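Local coordinates for EGF family domain-containing protein (Toxoplasma gondii, PDB 4Z80), which probably serves in host-cell invasion as a divergent apical membrane antigen (AMA4) that binds a RON2-like protein, probably at the moving junction, at residues A[25-30]-A[88-93]; A[120-125]-A[141-146]; A[405-410]-A[441-446]. One frame throughout, in Å; residues are numbered along the deposited sequence.

Contact 1. Residues A[25-30]-A[88-93]; sequences HVDLIW and PYMAAG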
loop_
_atom_site.group_PDB
_atom_site.type_symbol
_atom_site.label_atom_id
_atom_site.label_comp_id
_atom_site.label_asym_id
_atom_site.label_seq_id
_atom_site.Cartn_x
_atom_site.Cartn_y
_atom_site.Cartn_z
ATOM N N HIS A 25 3.515 -11.137 -10.116
ATOM C CA HIS A 25 3.761 -9.973 -9.276
ATOM C C HIS A 25 4.510 -8.949 -10.114
ATOM O O HIS A 25 5.731 -8.769 -9.998
ATOM C CB HIS A 25 4.542 -10.365 -8.024
ATOM C CG HIS A 25 4.586 -9.302 -6.973
ATOM N ND1 HIS A 25 3.447 -8.776 -6.402
ATOM C CD2 HIS A 25 5.629 -8.692 -6.362
ATOM C CE1 HIS A 25 3.784 -7.876 -5.499
ATOM N NE2 HIS A 25 5.102 -7.808 -5.451
ATOM N N VAL A 26 3.755 -8.277 -10.971
ATOM C CA VAL A 26 4.331 -7.464 -12.018
ATOM C C VAL A 26 4.228 -5.980 -11.705
ATOM O O VAL A 26 3.576 -5.564 -10.746
ATOM C CB VAL A 26 3.650 -7.742 -13.372
ATOM C CG1 VAL A 26 3.747 -9.212 -13.725
ATOM C CG2 VAL A 26 2.191 -7.314 -13.355
ATOM N N ASP A 27 4.898 -5.195 -12.537
ATOM C CA ASP A 27 4.822 -3.748 -12.493
ATOM C C ASP A 27 3.886 -3.315 -13.597
ATOM O O ASP A 27 4.262 -3.340 -14.765
ATOM C CB ASP A 27 6.207 -3.126 -12.692
ATOM C CG ASP A 27 6.185 -1.607 -12.628
ATOM O OD1 ASP A 27 5.547 -1.052 -11.711
ATOM O OD2 ASP A 27 6.825 -0.970 -13.491
ATOM N N LEU A 28 2.655 -2.968 -13.248
ATOM C CA LEU A 28 1.715 -2.527 -14.262
ATOM C C LEU A 28 1.387 -1.060 -14.098
ATOM O O LEU A 28 1.550 -0.471 -13.022
ATOM C CB LEU A 28 0.435 -3.366 -14.229
ATOM C CG LEU A 28 -0.555 -3.239 -13.068
ATOM C CD1 LEU A 28 -1.491 -2.036 -13.198
ATOM C CD2 LEU A 28 -1.389 -4.511 -12.968
ATOM N N ILE A 29 0.959 -0.467 -15.203
ATOM C CA ILE A 29 0.427 0.879 -15.200
ATOM C C ILE A 29 -0.921 0.841 -15.915
ATOM O O ILE A 29 -1.142 -0.004 -16.788
ATOM C CB ILE A 29 1.379 1.871 -15.881
ATOM C CG1 ILE A 29 1.780 1.347 -17.254
ATOM C CG2 ILE A 29 2.624 2.093 -15.020
ATOM C CD1 ILE A 29 2.159 2.411 -18.199
ATOM N N TRP A 30 -1.824 1.740 -15.541
ATOM C CA TRP A 30 -3.165 1.757 -16.126
ATOM C C TRP A 30 -3.123 2.489 -17.463
ATOM O O TRP A 30 -2.520 3.552 -17.577
ATOM C CB TRP A 30 -4.179 2.415 -15.172
ATOM C CG TRP A 30 -4.175 1.803 -13.806
ATOM C CD1 TRP A 30 -3.732 2.384 -12.650
ATOM C CD2 TRP A 30 -4.595 0.483 -13.454
ATOM N NE1 TRP A 30 -3.857 1.509 -11.603
ATOM C CE2 TRP A 30 -4.392 0.337 -12.066
ATOM C CE3 TRP A 30 -5.129 -0.591 -14.175
ATOM C CZ2 TRP A 30 -4.690 -0.840 -11.387
ATOM C CZ3 TRP A 30 -5.430 -1.762 -13.495
ATOM C CH2 TRP A 30 -5.214 -1.873 -12.114
ATOM N N PRO A 88 13.774 8.072 -8.201
ATOM C CA PRO A 88 12.368 8.429 -7.977
ATOM C C PRO A 88 11.451 7.245 -8.257
ATOM O O PRO A 88 10.975 7.046 -9.374
ATOM C CB PRO A 88 12.132 9.583 -8.952
ATOM C CG PRO A 88 13.153 9.448 -9.985
ATOM C CD PRO A 88 14.311 8.676 -9.431
ATOM N N TYR A 89 11.260 6.443 -7.219
ATOM C CA TYR A 89 10.499 5.204 -7.294
ATOM C C TYR A 89 9.116 5.308 -6.650
ATOM O O TYR A 89 8.961 5.870 -5.559
ATOM C CB TYR A 89 11.255 4.078 -6.583
ATOM C CG TYR A 89 12.446 3.471 -7.294
ATOM C CD1 TYR A 89 12.482 3.326 -8.670
ATOM C CD2 TYR A 89 13.519 2.995 -6.558
ATOM C CE1 TYR A 89 13.576 2.738 -9.295
ATOM C CE2 TYR A 89 14.606 2.413 -7.166
ATOM C CZ TYR A 89 14.633 2.288 -8.529
ATOM O OH TYR A 89 15.731 1.698 -9.122
ATOM N N MET A 90 8.123 4.724 -7.316
ATOM C CA MET A 90 6.846 4.422 -6.673
ATOM C C MET A 90 6.856 2.984 -6.156
ATOM O O MET A 90 7.560 2.125 -6.693
ATOM C CB MET A 90 5.674 4.644 -7.641
ATOM C CG MET A 90 5.690 3.789 -8.885
ATOM S SD MET A 90 4.387 4.335 -10.021
ATOM C CE MET A 90 4.561 3.090 -11.291
ATOM N N ALA A 91 6.081 2.729 -5.105
ATOM C CA ALA A 91 5.888 1.378 -4.600
ATOM C C ALA A 91 5.178 0.548 -5.666
ATOM O O ALA A 91 4.175 0.989 -6.236
ATOM C CB ALA A 91 5.087 1.395 -3.305
ATOM N N ALA A 92 5.694 -0.646 -5.936
ATOM C CA ALA A 92 5.235 -1.462 -7.057
ATOM C C ALA A 92 5.065 -2.909 -6.641
ATOM O O ALA A 92 5.652 -3.356 -5.651
ATOM C CB ALA A 92 6.215 -1.368 -8.211
ATOM N N GLY A 93 4.272 -3.634 -7.429
ATOM C CA GLY A 93 4.004 -5.044 -7.205
ATOM C C GLY A 93 2.512 -5.291 -7.290
ATOM O O GLY A 93 1.756 -4.810 -6.453
HETATM O O HOH W 1 6.051 -5.522 -3.859
HETATM O O HOH W 2 2.038 -3.215 -10.069
#

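Contact 2. Residues A[120-125]-A[141-146]; sequences EIHANV and AAEVAK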
loop_
_atom_site.group_PDB
_atom_site.type_symbol
_atom_site.label_atom_id
_atom_site.label_comp_id
_atom_site.label_asym_id
_atom_site.label_seq_id
_atom_site.Cartn_x
_atom_site.Cartn_y
_atom_site.Cartn_z
ATOM N N GLU A 120 0.278 10.157 10.887
ATOM C CA GLU A 120 0.524 10.808 9.614
ATOM C C GLU A 120 1.995 11.139 9.400
ATOM O O GLU A 120 2.786 11.225 10.346
ATOM C CB GLU A 120 -0.300 12.088 9.490
ATOM C CG GLU A 120 -1.756 11.838 9.166
ATOM C CD GLU A 120 -2.513 13.114 8.853
ATOM O OE1 GLU A 120 -1.886 14.189 8.809
ATOM O OE2 GLU A 120 -3.738 13.032 8.657
ATOM N N ILE A 121 2.343 11.343 8.137
ATOM C CA ILE A 121 3.670 11.810 7.757
ATOM C C ILE A 121 3.905 13.264 8.138
ATOM O O ILE A 121 2.965 14.010 8.443
ATOM C CB ILE A 121 3.900 11.643 6.228
ATOM C CG1 ILE A 121 2.949 12.548 5.418
ATOM C CG2 ILE A 121 3.729 10.181 5.834
ATOM C CD1 ILE A 121 3.177 12.508 3.902
ATOM N N HIS A 122 5.177 13.653 8.116
ATOM C CA HIS A 122 5.595 15.037 8.280
ATOM C C HIS A 122 6.492 15.388 7.093
ATOM O O HIS A 122 7.711 15.479 7.234
ATOM C CB HIS A 122 6.332 15.245 9.605
ATOM C CG HIS A 122 6.649 16.678 9.901
ATOM N ND1 HIS A 122 6.105 17.350 10.974
ATOM C CD2 HIS A 122 7.419 17.581 9.247
ATOM C CE1 HIS A 122 6.538 18.599 10.977
ATOM N NE2 HIS A 122 7.332 18.768 9.936
ATOM N N ALA A 123 5.894 15.567 5.919
ATOM C CA ALA A 123 6.681 15.830 4.717
ATOM C C ALA A 123 6.849 17.326 4.422
ATOM O O ALA A 123 7.297 17.693 3.338
ATOM C CB ALA A 123 6.052 15.129 3.512
ATOM N N ASN A 124 6.503 18.178 5.388
ATOM C CA ASN A 124 6.640 19.631 5.255
ATOM C C ASN A 124 5.766 20.160 4.114
ATOM O O ASN A 124 6.238 20.861 3.212
ATOM C CB ASN A 124 8.105 20.021 5.051
ATOM C CG ASN A 124 8.986 19.591 6.211
ATOM O OD1 ASN A 124 8.685 19.881 7.369
ATOM N ND2 ASN A 124 10.062 18.876 5.907
ATOM N N VAL A 125 4.484 19.814 4.186
ATOM C CA VAL A 125 3.497 20.162 3.167
ATOM C C VAL A 125 2.390 21.069 3.716
ATOM O O VAL A 125 2.035 22.050 3.066
ATOM C CB VAL A 125 2.851 18.891 2.574
ATOM C CG1 VAL A 125 1.709 19.233 1.612
ATOM C CG2 VAL A 125 3.910 18.057 1.855
ATOM N N ALA A 141 4.161 23.293 9.530
ATOM C CA ALA A 141 3.729 23.852 10.808
ATOM C C ALA A 141 2.496 23.168 11.387
ATOM O O ALA A 141 2.339 23.110 12.602
ATOM C CB ALA A 141 3.465 25.340 10.654
ATOM N N ALA A 142 1.623 22.647 10.527
ATOM C CA ALA A 142 0.382 22.029 10.996
ATOM C C ALA A 142 0.504 20.521 11.235
ATOM O O ALA A 142 -0.425 19.889 11.746
ATOM C CB ALA A 142 -0.741 22.290 10.005
ATOM N N GLU A 143 1.644 19.947 10.858
ATOM C CA GLU A 143 1.794 18.491 10.821
ATOM C C GLU A 143 2.148 17.890 12.180
ATOM O O GLU A 143 2.604 18.591 13.080
ATOM C CB GLU A 143 2.856 18.123 9.776
ATOM C CG GLU A 143 2.448 18.593 8.372
ATOM C CD GLU A 143 3.495 18.351 7.303
ATOM O OE1 GLU A 143 4.665 18.077 7.647
ATOM O OE2 GLU A 143 3.140 18.444 6.110
ATOM N N VAL A 144 1.909 16.592 12.335
ATOM C CA VAL A 144 2.303 15.913 13.563
ATOM C C VAL A 144 3.794 16.129 13.804
ATOM O O VAL A 144 4.575 16.249 12.856
ATOM C CB VAL A 144 1.978 14.397 13.520
ATOM C CG1 VAL A 144 0.486 14.172 13.323
ATOM C CG2 VAL A 144 2.771 13.692 12.435
ATOM N N ALA A 145 4.186 16.192 15.073
ATOM C CA ALA A 145 5.577 16.438 15.426
ATOM C C ALA A 145 6.460 15.392 14.757
ATOM O O ALA A 145 6.073 14.229 14.665
ATOM C CB ALA A 145 5.763 16.405 16.937
ATOM N N LYS A 146 7.632 15.802 14.287
ATOM C CA LYS A 146 8.538 14.865 13.622
ATOM C C LYS A 146 8.823 13.650 14.510
ATOM O O LYS A 146 8.931 12.524 14.018
ATOM C CB LYS A 146 9.840 15.566 13.234
ATOM C CG LYS A 146 10.846 14.675 12.500
ATOM C CD LYS A 146 10.307 14.127 11.184
ATOM C CE LYS A 146 11.389 13.328 10.448
ATOM N NZ LYS A 146 10.955 12.826 9.121
HETATM O O HOH W 3 0.844 15.316 9.709
HETATM O O HOH W 4 10.256 15.220 7.769
#

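Contact 3. Residues A[405-410]-A[441-446]; sequences WATFVA and PTTMAF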
loop_
_atom_site.group_PDB
_atom_site.type_symbol
_atom_site.label_atom_id
_atom_site.label_comp_id
_atom_site.label_asym_id
_atom_site.label_seq_id
_atom_site.Cartn_x
_atom_site.Cartn_y
_atom_site.Cartn_z
ATOM N N TRP A 405 8.670 -19.641 -2.186
ATOM C CA TRP A 405 7.891 -20.764 -1.677
ATOM C C TRP A 405 8.724 -21.473 -0.636
ATOM O O TRP A 405 9.923 -21.682 -0.845
ATOM C CB TRP A 405 7.516 -21.734 -2.807
ATOM C CG TRP A 405 6.931 -21.045 -3.994
ATOM C CD1 TRP A 405 5.608 -20.795 -4.234
ATOM C CD2 TRP A 405 7.651 -20.475 -5.097
ATOM N NE1 TRP A 405 5.461 -20.113 -5.420
ATOM C CE2 TRP A 405 6.701 -19.900 -5.966
ATOM C CE3 TRP A 405 9.007 -20.393 -5.434
ATOM C CZ2 TRP A 405 7.061 -19.271 -7.152
ATOM C CZ3 TRP A 405 9.359 -19.765 -6.603
ATOM C CH2 TRP A 405 8.400 -19.201 -7.448
ATOM N N ALA A 406 8.095 -21.838 0.480
ATOM C CA ALA A 406 8.741 -22.663 1.485
ATOM C C ALA A 406 7.795 -23.739 1.980
ATOM O O ALA A 406 6.580 -23.522 2.069
ATOM C CB ALA A 406 9.219 -21.823 2.651
ATOM N N THR A 407 8.359 -24.892 2.317
ATOM C CA THR A 407 7.627 -25.971 2.970
ATOM C C THR A 407 8.207 -26.129 4.346
ATOM O O THR A 407 9.416 -26.352 4.490
ATOM C CB THR A 407 7.741 -27.313 2.211
ATOM O OG1 THR A 407 7.127 -27.203 0.922
ATOM C CG2 THR A 407 7.089 -28.464 2.994
ATOM N N PHE A 408 7.350 -25.997 5.350
ATOM C CA PHE A 408 7.719 -26.250 6.729
ATOM C C PHE A 408 7.360 -27.678 7.086
ATOM O O PHE A 408 6.240 -28.114 6.839
ATOM C CB PHE A 408 7.018 -25.278 7.666
ATOM C CG PHE A 408 7.313 -25.516 9.115
ATOM C CD1 PHE A 408 8.498 -25.071 9.668
ATOM C CD2 PHE A 408 6.398 -26.164 9.930
ATOM C CE1 PHE A 408 8.782 -25.279 11.002
ATOM C CE2 PHE A 408 6.671 -26.371 11.272
ATOM C CZ PHE A 408 7.862 -25.927 11.810
ATOM N N VAL A 409 8.321 -28.412 7.637
ATOM C CA VAL A 409 8.102 -29.784 8.070
ATOM C C VAL A 409 8.315 -29.851 9.573
ATOM O O VAL A 409 9.444 -29.746 10.055
ATOM C CB VAL A 409 9.048 -30.763 7.343
ATOM C CG1 VAL A 409 8.751 -32.213 7.761
ATOM C CG2 VAL A 409 8.932 -30.597 5.829
ATOM N N ALA A 410 7.226 -30.018 10.321
ATOM C CA ALA A 410 7.296 -30.094 11.774
ATOM C C ALA A 410 7.934 -31.402 12.195
ATOM O O ALA A 410 7.738 -32.437 11.553
ATOM C CB ALA A 410 5.917 -29.968 12.386
ATOM N N PRO A 441 0.559 -34.841 6.922
ATOM C CA PRO A 441 0.065 -34.359 8.212
ATOM C C PRO A 441 0.978 -33.340 8.892
ATOM O O PRO A 441 0.477 -32.536 9.665
ATOM C CB PRO A 441 -0.027 -35.636 9.053
ATOM C CG PRO A 441 0.871 -36.616 8.391
ATOM C CD PRO A 441 0.834 -36.290 6.933
ATOM N N THR A 442 2.277 -33.356 8.604
ATOM C CA THR A 442 3.214 -32.596 9.420
ATOM C C THR A 442 3.821 -31.391 8.705
ATOM O O THR A 442 4.840 -30.869 9.145
ATOM C CB THR A 442 4.352 -33.503 9.928
ATOM O OG1 THR A 442 4.997 -34.135 8.816
ATOM C CG2 THR A 442 3.789 -34.572 10.864
ATOM N N THR A 443 3.173 -30.920 7.642
ATOM C CA THR A 443 3.736 -29.825 6.859
ATOM C C THR A 443 2.790 -28.637 6.679
ATOM O O THR A 443 1.585 -28.724 6.912
ATOM C CB THR A 443 4.173 -30.312 5.474
ATOM O OG1 THR A 443 3.022 -30.667 4.700
ATOM C CG2 THR A 443 5.092 -31.511 5.604
ATOM N N MET A 444 3.375 -27.520 6.254
ATOM C CA MET A 444 2.643 -26.293 5.956
ATOM C C MET A 444 3.408 -25.573 4.868
ATOM O O MET A 444 4.642 -25.560 4.898
ATOM C CB MET A 444 2.503 -25.403 7.196
ATOM C CG MET A 444 1.720 -24.106 6.963
ATOM S SD MET A 444 1.342 -23.255 8.489
ATOM C CE MET A 444 0.176 -24.395 9.241
ATOM N N ALA A 445 2.686 -24.989 3.918
ATOM C CA ALA A 445 3.294 -24.320 2.774
ATOM C C ALA A 445 3.058 -22.817 2.839
ATOM O O ALA A 445 1.931 -22.363 3.046
ATOM C CB ALA A 445 2.750 -24.887 1.475
ATOM N N PHE A 446 4.138 -22.058 2.641
ATOM C CA PHE A 446 4.125 -20.600 2.629
ATOM C C PHE A 446 4.575 -20.044 1.288
ATOM O O PHE A 446 5.370 -20.680 0.585
ATOM C CB PHE A 446 5.065 -20.029 3.701
ATOM C CG PHE A 446 4.672 -20.334 5.122
ATOM C CD1 PHE A 446 5.057 -21.526 5.721
ATOM C CD2 PHE A 446 3.958 -19.415 5.877
ATOM C CE1 PHE A 446 4.710 -21.802 7.039
ATOM C CE2 PHE A 446 3.616 -19.687 7.201
ATOM C CZ PHE A 446 3.990 -20.883 7.777
HETATM O O HOH W 5 7.447 -34.738 10.056
#

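Contact 1. Residues A[25-30]-A[88-93]
H25 lays one face of its imidazole over the backbone of G93: the glycine CA sits 3.6 Å from the ring centroid, 28° off the ring normal, a CH-pi contact displaced toward the CE1 rim. G93 has no side chain, so the ring lies directly on its CA. With CG anti to the backbone N (chi1 -168°), the ring is carried across to the second segment, and its ND1 accepts from the backbone N of C95, itself disulfide-bonded to C344. The other ring nitrogen, NE2, meets a water in the ring plane at 2.9 Å, and the same water donates to A92 O. A second water donates to V26 O and accepts from L28 N, with a weak third link to G93 N. D27 brings OD1 to 3.6 Å from A92 CB; that oxygen is hydrogen-bonded to S61 OG, while OD2 forms a salt bridge with R50. Farther along, M90 reaches over with an extended chain, and its CE lies 4.3 Å from I29 CG2. Held at ND1 by C95 N and at NE2 by water, the H25 ring has its orientation set from both sides, and the contact rests on its face, methyl groups, a carboxylate oxygen and bridging water.

Contact 2. Residues A[120-125]-A[141-146]
The H122 imidazole carries E143 OE1 over one face, 3.2 Å above the plane and nearest CD2, with the ring and carboxylate planes almost perpendicular (86°). At the ring edge, ND1 donates to V144 O in a short, straight bond of 2.7 Å that stays within 3° of the ring plane. N124 OD1 lies in that plane too, 3.1 Å from H122 NE2. The bond at ND1 fixes the rotation of the ring and indicates that this nitrogen carries a proton. Beyond CG the E143 side chain is extended, delivering its carboxylate to the backbone of the other segment: OE1 takes N124 N at 2.9 Å through its syn lone pair, and OE2 takes V125 N at 2.7 Å from above the carboxylate plane. M126 N also donates to OE2, so consecutive amides grip one buried carboxylate, which would be expected to stabilise its negative charge. V144 packs CG2 against E120 O at 3.2 Å. Two waters bridge the segments, one joining E120 OE1, which also accepts from Y220 N, to I121 O and V144 N, the other H122 O and K146 NZ; K146 also pairs with E149. Neither segment is helix or strand. A carboxylate taking three successive amides and a histidine bound to a main-chain carbonyl thus brace two parts of the long irregular region between strands 101-104 and 160-161.

Contact 3. Residues A[405-410]-A[441-446]
Backbone hydrogen bonds join A406 to F446 and F408 to M444, two hydrogen-bonded pairs of an antiparallel ladder whose strand axes approach to 4.6 Å. Each pair is bonded both ways, with F408 N to M444 O, for example, at 2.8 Å. A fifth bond, A410 N to T442 O, extends the ladder to the corner where the second segment turns at P441 and T442. The carbonyls of the two pairs also take CA-H...O contacts, the closest from T443 CA to F408 O at 3.0 Å. One water closes the corner end, donating to A410 O and hydrogen-bonded to T442 OG1.

Side-chain packing divides between the faces. On the face of T407, V409, T443 and A445, V409 and T443 lie side by side and point the same way, with CG2 of V409 4.0 Å from CG2 of T443. On the face of A406, F408, M444 and F446, the edge of the F446 ring meets F408 CB, at 4.2 Å from CE1. F408 has CG anti to its N (chi1 178°), which turns its ring away from the neighbouring strand; the end of M444 also leads away from strand 405-410.

An antiparallel sheet with a helix on one face is consistent with a PAN-type domain. Strand 405-410 is an inner strand of four, between 424-430 and 443-447, the latter outermost within the chain. Helix 378-387 covers the A406 and F446 face, with L385 touching both. Strand 353-359 packs on the other, where R354 meets T407 and T443; W355 meets W405 edge-to-face.

In the fold
The contacts follow one another along the chain, each closing before the next opens, and none touches another. Contact 1 lies nearest the middle of the molecule, its centre about 11 Å from the chain centre; it brings the start of strand 27-30 and the residues before it to the end of strand 89-91 and those after it, strands of different sheets. Contact 2 is about 26 Å from it between centres, in irregular loop, and contact 3 about 30 Å between centres, in a four-stranded sheet. Contacts 2 and 3 fall on opposite sides of the chain centre, about 44 Å apart between centres. The three, spread across the chain, sample small sheets and one long loop region of a protein with ten disulfides.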